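Local coordinates for protein DNA polymerase sliding clamp 2 (Thermococcus kodakarensis, PDB 3LX2) that forms a homotrimeric ring through which DNA passes and probably serves as a moving platform that tethers the replicative polymerase and other proteins to the template, at residues 203-208 / 242-247; 155-160 / 220-225. One frame throughout, in Å; residues are numbered along the deposited sequence.

How the contacts relate
Of the four elements involved, strand 154-159 comes first along the chain, then helix 202-209, strand 217-222 and finally strand 238-244 close to the C terminus. Contact 2 closes a loop when 220-225 returns to 155-160; contact 1 closes another when 242-247 meets 203-208. Contact 1 opens inside the span of contact 2 and closes beyond it, so the two cross instead of nesting. Strands 217-222 and 238-244 share one antiparallel sheet, to which contact 1 ties a helix and contact 2 a second sheet. The contact centres lie about 12 Å apart, and Leu205 CD1 of contact 1 packs 3.5 Å from Phe157 CE2 of contact 2.

Contact 1 of 2, residues 203-208 / 242-247; sequences AYLEDI and FLIAPR
Ile208 meets both Phe242 and Ile244, and its three outer carbons divide the work. CG1 stands over the middle of the Phe242 ring, 4.2 Å from the centroid and 11° off the ring normal, the geometry of a CH-pi contact. CG2 drops toward the rim of the same ring, 3.5 Å from Phe242 CD2. The third, CD1, meets the end of Ile244 tip to tip, with Ile208 CD1 and Ile244 CD1 3.6 Å apart; the extended second torsion (chi2 177°) carries it there, past Phe242 CB. Leu205 reaches the same isoleucine at a slant: its CB leaves the helix at an angle to the strand, yet CD2 ends 3.9 Å from Ile244 CG1. Apolar side chains alone thus fill the tightly packed part, and those of Leu205, Ile208, Phe242 and Ile244 are all buried.

Toward Tyr204 and Arg247 the fit slackens. Tyr204 CB comes no nearer than 4.5 Å to Ile244 CG2, and Tyr204 remains partly exposed. Arg247 NH2 stays 4.7 Å from Tyr204 CE2; the NH1 of the same arginine is engaged instead by Asp153 in a salt bridge and by Ser154 in a hydrogen bond.

The short axes of 203-208 and 242-244 approach to 10.3 Å and run almost antiparallel (168°), with Phe242 and Ile244, alternate residues of the strand, both pointing toward the helix. This is a helix laid along a sheet, as in the PCNA fold, where helices line the central channel and sheets form the outside of the ring. Phe23, from a loop, packs on Tyr204 and Ile208, while strand 238-244 runs between strands 47-54 and 228-234, whose Val49 and Leu228 extend the apolar layer around Phe242 and Ile244.

Contact 2 of 2, residues 155-160 / 220-225; sequences IYFMAT and IRFGFD
Phe157 lays its side chain against Phe222, and the contact can be followed outward from its CB. That atom sits above the Phe222 ring, 3.8 Å from the centroid and displaced toward the rim on the side of CE2; this is a CH-pi contact over the face. One step beyond CG, Phe157 CD1 lies 3.9 Å from Phe222 CE1, so an edge of the first ring points at the face of the second. The centroids are 5.5 Å apart and the planes stand at 87°, which defines a T-shaped (edge-to-face) pair. Farther along the same edge, Phe157 CE1 meets the CG2 methyl of Ile220 at 4.1 Å, a branch arriving near the plane of the ring. On the other side of the ring Ile155 CG2 lies at the edge, in plane, near Phe157 CE2, where Leu205 also packs.

These residues join two beta-sheets of the C-terminal PCNA domain. The short axes of strands 155-159 and 220-222 are 8.9 Å apart and cross at 89°, so the strands pack face to face at right angles through their side chains, instead of pairing edge to edge as neighbours in one sheet.

Phe222 owes its place to a first torsion of 61°, which sets the ring between the backbone N and the carbonyl carbon and against the Phe157 backbone. There Phe222 CE2 approaches Phe157 O to 3.5 Å as a packing contact, and Phe222 CZ reaches Ala159 CB at 4.2 Å, in a direction that is neither over the face nor at the edge. Val132, on the strand beside 217-222, packs on both Phe222 and Ala159. Phe166 makes a second edge-to-face pair with Phe157, and Leu228 touches both Phe157 and Ile220.

Contact 1 of 2, residues 203-208 / 242-247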
loop_
_atom_site.group_PDB
_atom_site.type_symbol
_atom_site.label_atom_id
_atom_site.label_comp_id
_atom_site.label_asym_id
_atom_site.label_seq_id
_atom_site.Cartn_x
_atom_site.Cartn_y
_atom_site.Cartn_z
ATOM N N ALA A 203 -12.122 19.588 -4.440
ATOM C CA ALA A 203 -12.497 18.217 -4.135
ATOM C C ALA A 203 -13.063 17.659 -5.396
ATOM O O ALA A 203 -12.669 16.591 -5.867
ATOM C CB ALA A 203 -13.558 18.197 -3.052
ATOM N N TYR A 204 -13.998 18.392 -5.958
ATOM C CA TYR A 204 -14.594 18.013 -7.235
ATOM C C TYR A 204 -13.568 17.653 -8.374
ATOM O O TYR A 204 -13.652 16.569 -8.965
ATOM C CB TYR A 204 -15.664 19.052 -7.633
ATOM C CG TYR A 204 -16.859 19.119 -6.643
ATOM C CD1 TYR A 204 -17.941 18.241 -6.764
ATOM C CD2 TYR A 204 -16.896 20.047 -5.590
ATOM C CE1 TYR A 204 -19.033 18.280 -5.864
ATOM C CE2 TYR A 204 -17.988 20.090 -4.664
ATOM C CZ TYR A 204 -19.050 19.208 -4.817
ATOM O OH TYR A 204 -20.143 19.222 -3.950
ATOM N N LEU A 205 -12.565 18.502 -8.611
ATOM C CA LEU A 205 -11.612 18.312 -9.712
ATOM C C LEU A 205 -10.698 17.099 -9.526
ATOM O O LEU A 205 -10.356 16.356 -10.488
ATOM C CB LEU A 205 -10.775 19.580 -9.929
ATOM C CG LEU A 205 -11.473 20.959 -10.096
ATOM C CD1 LEU A 205 -10.559 21.926 -10.726
ATOM C CD2 LEU A 205 -12.748 20.934 -10.912
ATOM N N GLU A 206 -10.294 16.903 -8.279
ATOM C CA GLU A 206 -9.392 15.859 -7.889
ATOM C C GLU A 206 -10.065 14.499 -8.104
ATOM O O GLU A 206 -9.406 13.523 -8.443
ATOM C CB GLU A 206 -9.006 16.071 -6.420
ATOM C CG GLU A 206 -8.586 14.795 -5.663
ATOM C CD GLU A 206 -7.973 15.089 -4.281
ATOM O OE1 GLU A 206 -8.737 15.540 -3.362
ATOM O OE2 GLU A 206 -6.724 14.862 -4.158
ATOM N N ASP A 207 -11.359 14.433 -7.852
ATOM C CA ASP A 207 -12.121 13.210 -8.100
ATOM C C ASP A 207 -12.342 12.943 -9.597
ATOM O O ASP A 207 -12.386 11.788 -10.029
ATOM C CB ASP A 207 -13.468 13.229 -7.366
ATOM C CG ASP A 207 -13.357 12.824 -5.893
ATOM O OD1 ASP A 207 -12.344 12.216 -5.475
ATOM O OD2 ASP A 207 -14.322 13.085 -5.143
ATOM N N ILE A 208 -12.436 14.004 -10.386
ATOM C CA ILE A 208 -12.566 13.884 -11.829
ATOM C C ILE A 208 -11.268 13.317 -12.434
ATOM O O ILE A 208 -11.341 12.415 -13.236
ATOM C CB ILE A 208 -12.936 15.254 -12.483
ATOM C CG1 ILE A 208 -14.317 15.729 -12.017
ATOM C CG2 ILE A 208 -12.785 15.220 -14.035
ATOM C CD1 ILE A 208 -14.775 17.120 -12.552
ATOM N N PHE A 242 -17.099 16.843 -18.103
ATOM C CA PHE A 242 -17.627 17.363 -16.871
ATOM C C PHE A 242 -17.770 18.901 -16.928
ATOM O O PHE A 242 -16.842 19.646 -17.330
ATOM C CB PHE A 242 -16.715 16.987 -15.709
ATOM C CG PHE A 242 -16.621 15.496 -15.437
ATOM C CD1 PHE A 242 -17.528 14.873 -14.600
ATOM C CD2 PHE A 242 -15.595 14.722 -15.995
ATOM C CE1 PHE A 242 -17.419 13.479 -14.305
ATOM C CE2 PHE A 242 -15.497 13.345 -15.712
ATOM C CZ PHE A 242 -16.422 12.723 -14.871
ATOM N N LEU A 243 -18.955 19.375 -16.565
ATOM C CA LEU A 243 -19.105 20.806 -16.269
ATOM C C LEU A 243 -19.127 20.986 -14.767
ATOM O O LEU A 243 -19.857 20.271 -14.057
ATOM C CB LEU A 243 -20.355 21.379 -16.913
ATOM C CG LEU A 243 -20.525 21.209 -18.422
ATOM C CD1 LEU A 243 -21.924 21.652 -18.806
ATOM C CD2 LEU A 243 -19.542 21.949 -19.248
ATOM N N ILE A 244 -18.283 21.884 -14.275
ATOM C CA ILE A 244 -18.216 22.117 -12.832
ATOM C C ILE A 244 -18.604 23.566 -12.550
ATOM O O ILE A 244 -17.957 24.502 -13.045
ATOM C CB ILE A 244 -16.828 21.901 -12.231
ATOM C CG1 ILE A 244 -16.292 20.498 -12.532
ATOM C CG2 ILE A 244 -16.881 22.123 -10.666
ATOM C CD1 ILE A 244 -15.412 20.417 -13.752
ATOM N N ALA A 245 -19.661 23.730 -11.762
ATOM C CA ALA A 245 -20.162 25.057 -11.410
ATOM C C ALA A 245 -19.117 25.863 -10.627
ATOM O O ALA A 245 -18.376 25.297 -9.810
ATOM C CB ALA A 245 -21.494 24.957 -10.633
ATOM N N PRO A 246 -19.033 27.180 -10.912
ATOM C CA PRO A 246 -18.091 28.077 -10.247
ATOM C C PRO A 246 -18.434 28.324 -8.801
ATOM O O PRO A 246 -19.314 27.712 -8.251
ATOM C CB PRO A 246 -18.228 29.381 -11.022
ATOM C CG PRO A 246 -19.510 29.257 -11.800
ATOM C CD PRO A 246 -19.720 27.825 -12.043
ATOM N N ARG A 247 -17.725 29.249 -8.189
ATOM C CA ARG A 247 -17.869 29.529 -6.770
ATOM C C ARG A 247 -17.874 31.013 -6.507
ATOM O O ARG A 247 -17.826 31.797 -7.464
ATOM C CB ARG A 247 -16.716 28.886 -6.016
ATOM C CG ARG A 247 -16.992 27.489 -5.633
ATOM C CD ARG A 247 -16.202 27.189 -4.413
ATOM N NE ARG A 247 -16.445 25.822 -3.986
ATOM C CZ ARG A 247 -15.718 25.177 -3.083
ATOM N NH1 ARG A 247 -14.684 25.782 -2.496
ATOM N NH2 ARG A 247 -16.026 23.912 -2.783
#

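Contact 2 of 2, residues 155-160 / 220-225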
loop_
_atom_site.group_PDB
_atom_site.type_symbol
_atom_site.label_atom_id
_atom_site.label_comp_id
_atom_site.label_asym_id
_atom_site.label_seq_id
_atom_site.Cartn_x
_atom_site.Cartn_y
_atom_site.Cartn_z
ATOM N N ILE A 155 -9.960 26.363 -5.993
ATOM C CA ILE A 155 -8.830 26.590 -6.869
ATOM C C ILE A 155 -9.211 27.563 -7.956
ATOM O O ILE A 155 -10.299 27.471 -8.537
ATOM C CB ILE A 155 -8.187 25.246 -7.456
ATOM C CG1 ILE A 155 -6.939 25.550 -8.287
ATOM C CG2 ILE A 155 -9.174 24.430 -8.266
ATOM C CD1 ILE A 155 -6.059 24.334 -8.627
ATOM N N TYR A 156 -8.297 28.489 -8.219
ATOM C CA TYR A 156 -8.476 29.508 -9.239
ATOM C C TYR A 156 -7.845 29.056 -10.513
ATOM O O TYR A 156 -6.697 28.599 -10.522
ATOM C CB TYR A 156 -7.881 30.861 -8.806
ATOM C CG TYR A 156 -8.755 31.599 -7.827
ATOM C CD1 TYR A 156 -9.770 32.438 -8.287
ATOM C CD2 TYR A 156 -8.609 31.435 -6.450
ATOM C CE1 TYR A 156 -10.611 33.117 -7.413
ATOM C CE2 TYR A 156 -9.437 32.118 -5.556
ATOM C CZ TYR A 156 -10.448 32.957 -6.060
ATOM O OH TYR A 156 -11.313 33.651 -5.230
ATOM N N PHE A 157 -8.625 29.191 -11.582
ATOM C CA PHE A 157 -8.188 28.945 -12.948
ATOM C C PHE A 157 -8.075 30.333 -13.533
ATOM O O PHE A 157 -9.050 31.083 -13.529
ATOM C CB PHE A 157 -9.249 28.120 -13.713
ATOM C CG PHE A 157 -9.091 26.630 -13.570
ATOM C CD1 PHE A 157 -8.989 25.816 -14.706
ATOM C CD2 PHE A 157 -9.037 26.040 -12.324
ATOM C CE1 PHE A 157 -8.820 24.447 -14.605
ATOM C CE2 PHE A 157 -8.859 24.661 -12.195
ATOM C CZ PHE A 157 -8.755 23.852 -13.331
ATOM N N MET A 158 -6.898 30.674 -14.045
ATOM C CA MET A 158 -6.682 31.972 -14.701
ATOM C C MET A 158 -5.851 31.851 -15.975
ATOM O O MET A 158 -4.913 31.039 -16.055
ATOM C CB MET A 158 -5.937 32.958 -13.797
ATOM C CG MET A 158 -6.381 33.036 -12.324
ATOM S SD MET A 158 -5.243 34.135 -11.407
ATOM C CE MET A 158 -5.334 35.621 -12.439
ATOM N N ALA A 159 -6.169 32.702 -16.945
ATOM C CA ALA A 159 -5.365 32.795 -18.143
ATOM C C ALA A 159 -5.176 34.208 -18.712
ATOM O O ALA A 159 -6.064 35.064 -18.665
ATOM C CB ALA A 159 -5.898 31.845 -19.225
ATOM N N THR A 160 -3.969 34.424 -19.216
ATOM C CA THR A 160 -3.705 35.405 -20.267
ATOM C C THR A 160 -3.438 34.516 -21.509
ATOM O O THR A 160 -3.606 33.277 -21.405
ATOM C CB THR A 160 -2.471 36.239 -19.922
ATOM O OG1 THR A 160 -1.281 35.437 -20.098
ATOM C CG2 THR A 160 -2.568 36.746 -18.465
ATOM N N ILE A 220 -9.562 21.751 -21.440
ATOM C CA ILE A 220 -10.099 22.673 -20.441
ATOM C C ILE A 220 -10.741 23.863 -21.119
ATOM O O ILE A 220 -10.208 24.335 -22.095
ATOM C CB ILE A 220 -8.987 23.216 -19.576
ATOM C CG1 ILE A 220 -8.389 22.122 -18.723
ATOM C CG2 ILE A 220 -9.506 24.324 -18.659
ATOM C CD1 ILE A 220 -7.042 22.547 -18.168
ATOM N N ARG A 221 -11.879 24.342 -20.618
ATOM C CA ARG A 221 -12.497 25.598 -21.115
ATOM C C ARG A 221 -13.088 26.335 -19.929
ATOM O O ARG A 221 -13.638 25.672 -19.036
ATOM C CB ARG A 221 -13.589 25.309 -22.146
ATOM C CG ARG A 221 -13.107 24.738 -23.484
ATOM C CD ARG A 221 -14.281 24.504 -24.465
ATOM N NE ARG A 221 -13.852 24.498 -25.876
ATOM C CZ ARG A 221 -13.764 23.412 -26.663
ATOM N NH1 ARG A 221 -14.082 22.189 -26.201
ATOM N NH2 ARG A 221 -13.366 23.552 -27.933
ATOM N N PHE A 222 -12.936 27.670 -19.865
ATOM C CA PHE A 222 -13.528 28.471 -18.741
ATOM C C PHE A 222 -13.805 29.964 -18.991
ATOM O O PHE A 222 -13.720 30.426 -20.123
ATOM C CB PHE A 222 -12.815 28.234 -17.398
ATOM C CG PHE A 222 -11.373 28.604 -17.390
ATOM C CD1 PHE A 222 -10.421 27.739 -17.900
ATOM C CD2 PHE A 222 -10.958 29.810 -16.837
ATOM C CE1 PHE A 222 -9.047 28.072 -17.885
ATOM C CE2 PHE A 222 -9.593 30.158 -16.817
ATOM C CZ PHE A 222 -8.642 29.286 -17.342
ATOM N N GLY A 223 -14.181 30.704 -17.944
ATOM C CA GLY A 223 -14.366 32.155 -18.026
ATOM C C GLY A 223 -14.640 32.689 -16.636
ATOM O O GLY A 223 -14.406 31.972 -15.637
ATOM N N PHE A 224 -15.137 33.934 -16.545
ATOM C CA PHE A 224 -15.477 34.499 -15.235
ATOM C C PHE A 224 -16.763 33.925 -14.668
ATOM O O PHE A 224 -17.829 34.069 -15.280
ATOM C CB PHE A 224 -15.602 36.035 -15.220
ATOM C CG PHE A 224 -16.178 36.563 -13.912
ATOM C CD1 PHE A 224 -15.419 36.520 -12.727
ATOM C CD2 PHE A 224 -17.494 37.039 -13.842
ATOM C CE1 PHE A 224 -15.956 36.968 -11.486
ATOM C CE2 PHE A 224 -18.038 37.506 -12.602
ATOM C CZ PHE A 224 -17.267 37.457 -11.429
ATOM N N ASP A 225 -16.670 33.332 -13.474
ATOM C CA ASP A 225 -17.848 32.835 -12.754
ATOM C C ASP A 225 -18.822 32.060 -13.667
ATOM O O ASP A 225 -20.057 32.220 -13.587
ATOM C CB ASP A 225 -18.551 33.977 -11.984
ATOM C CG ASP A 225 -19.456 33.462 -10.858
ATOM O OD1 ASP A 225 -19.043 33.549 -9.669
ATOM O OD2 ASP A 225 -20.575 32.955 -11.165
#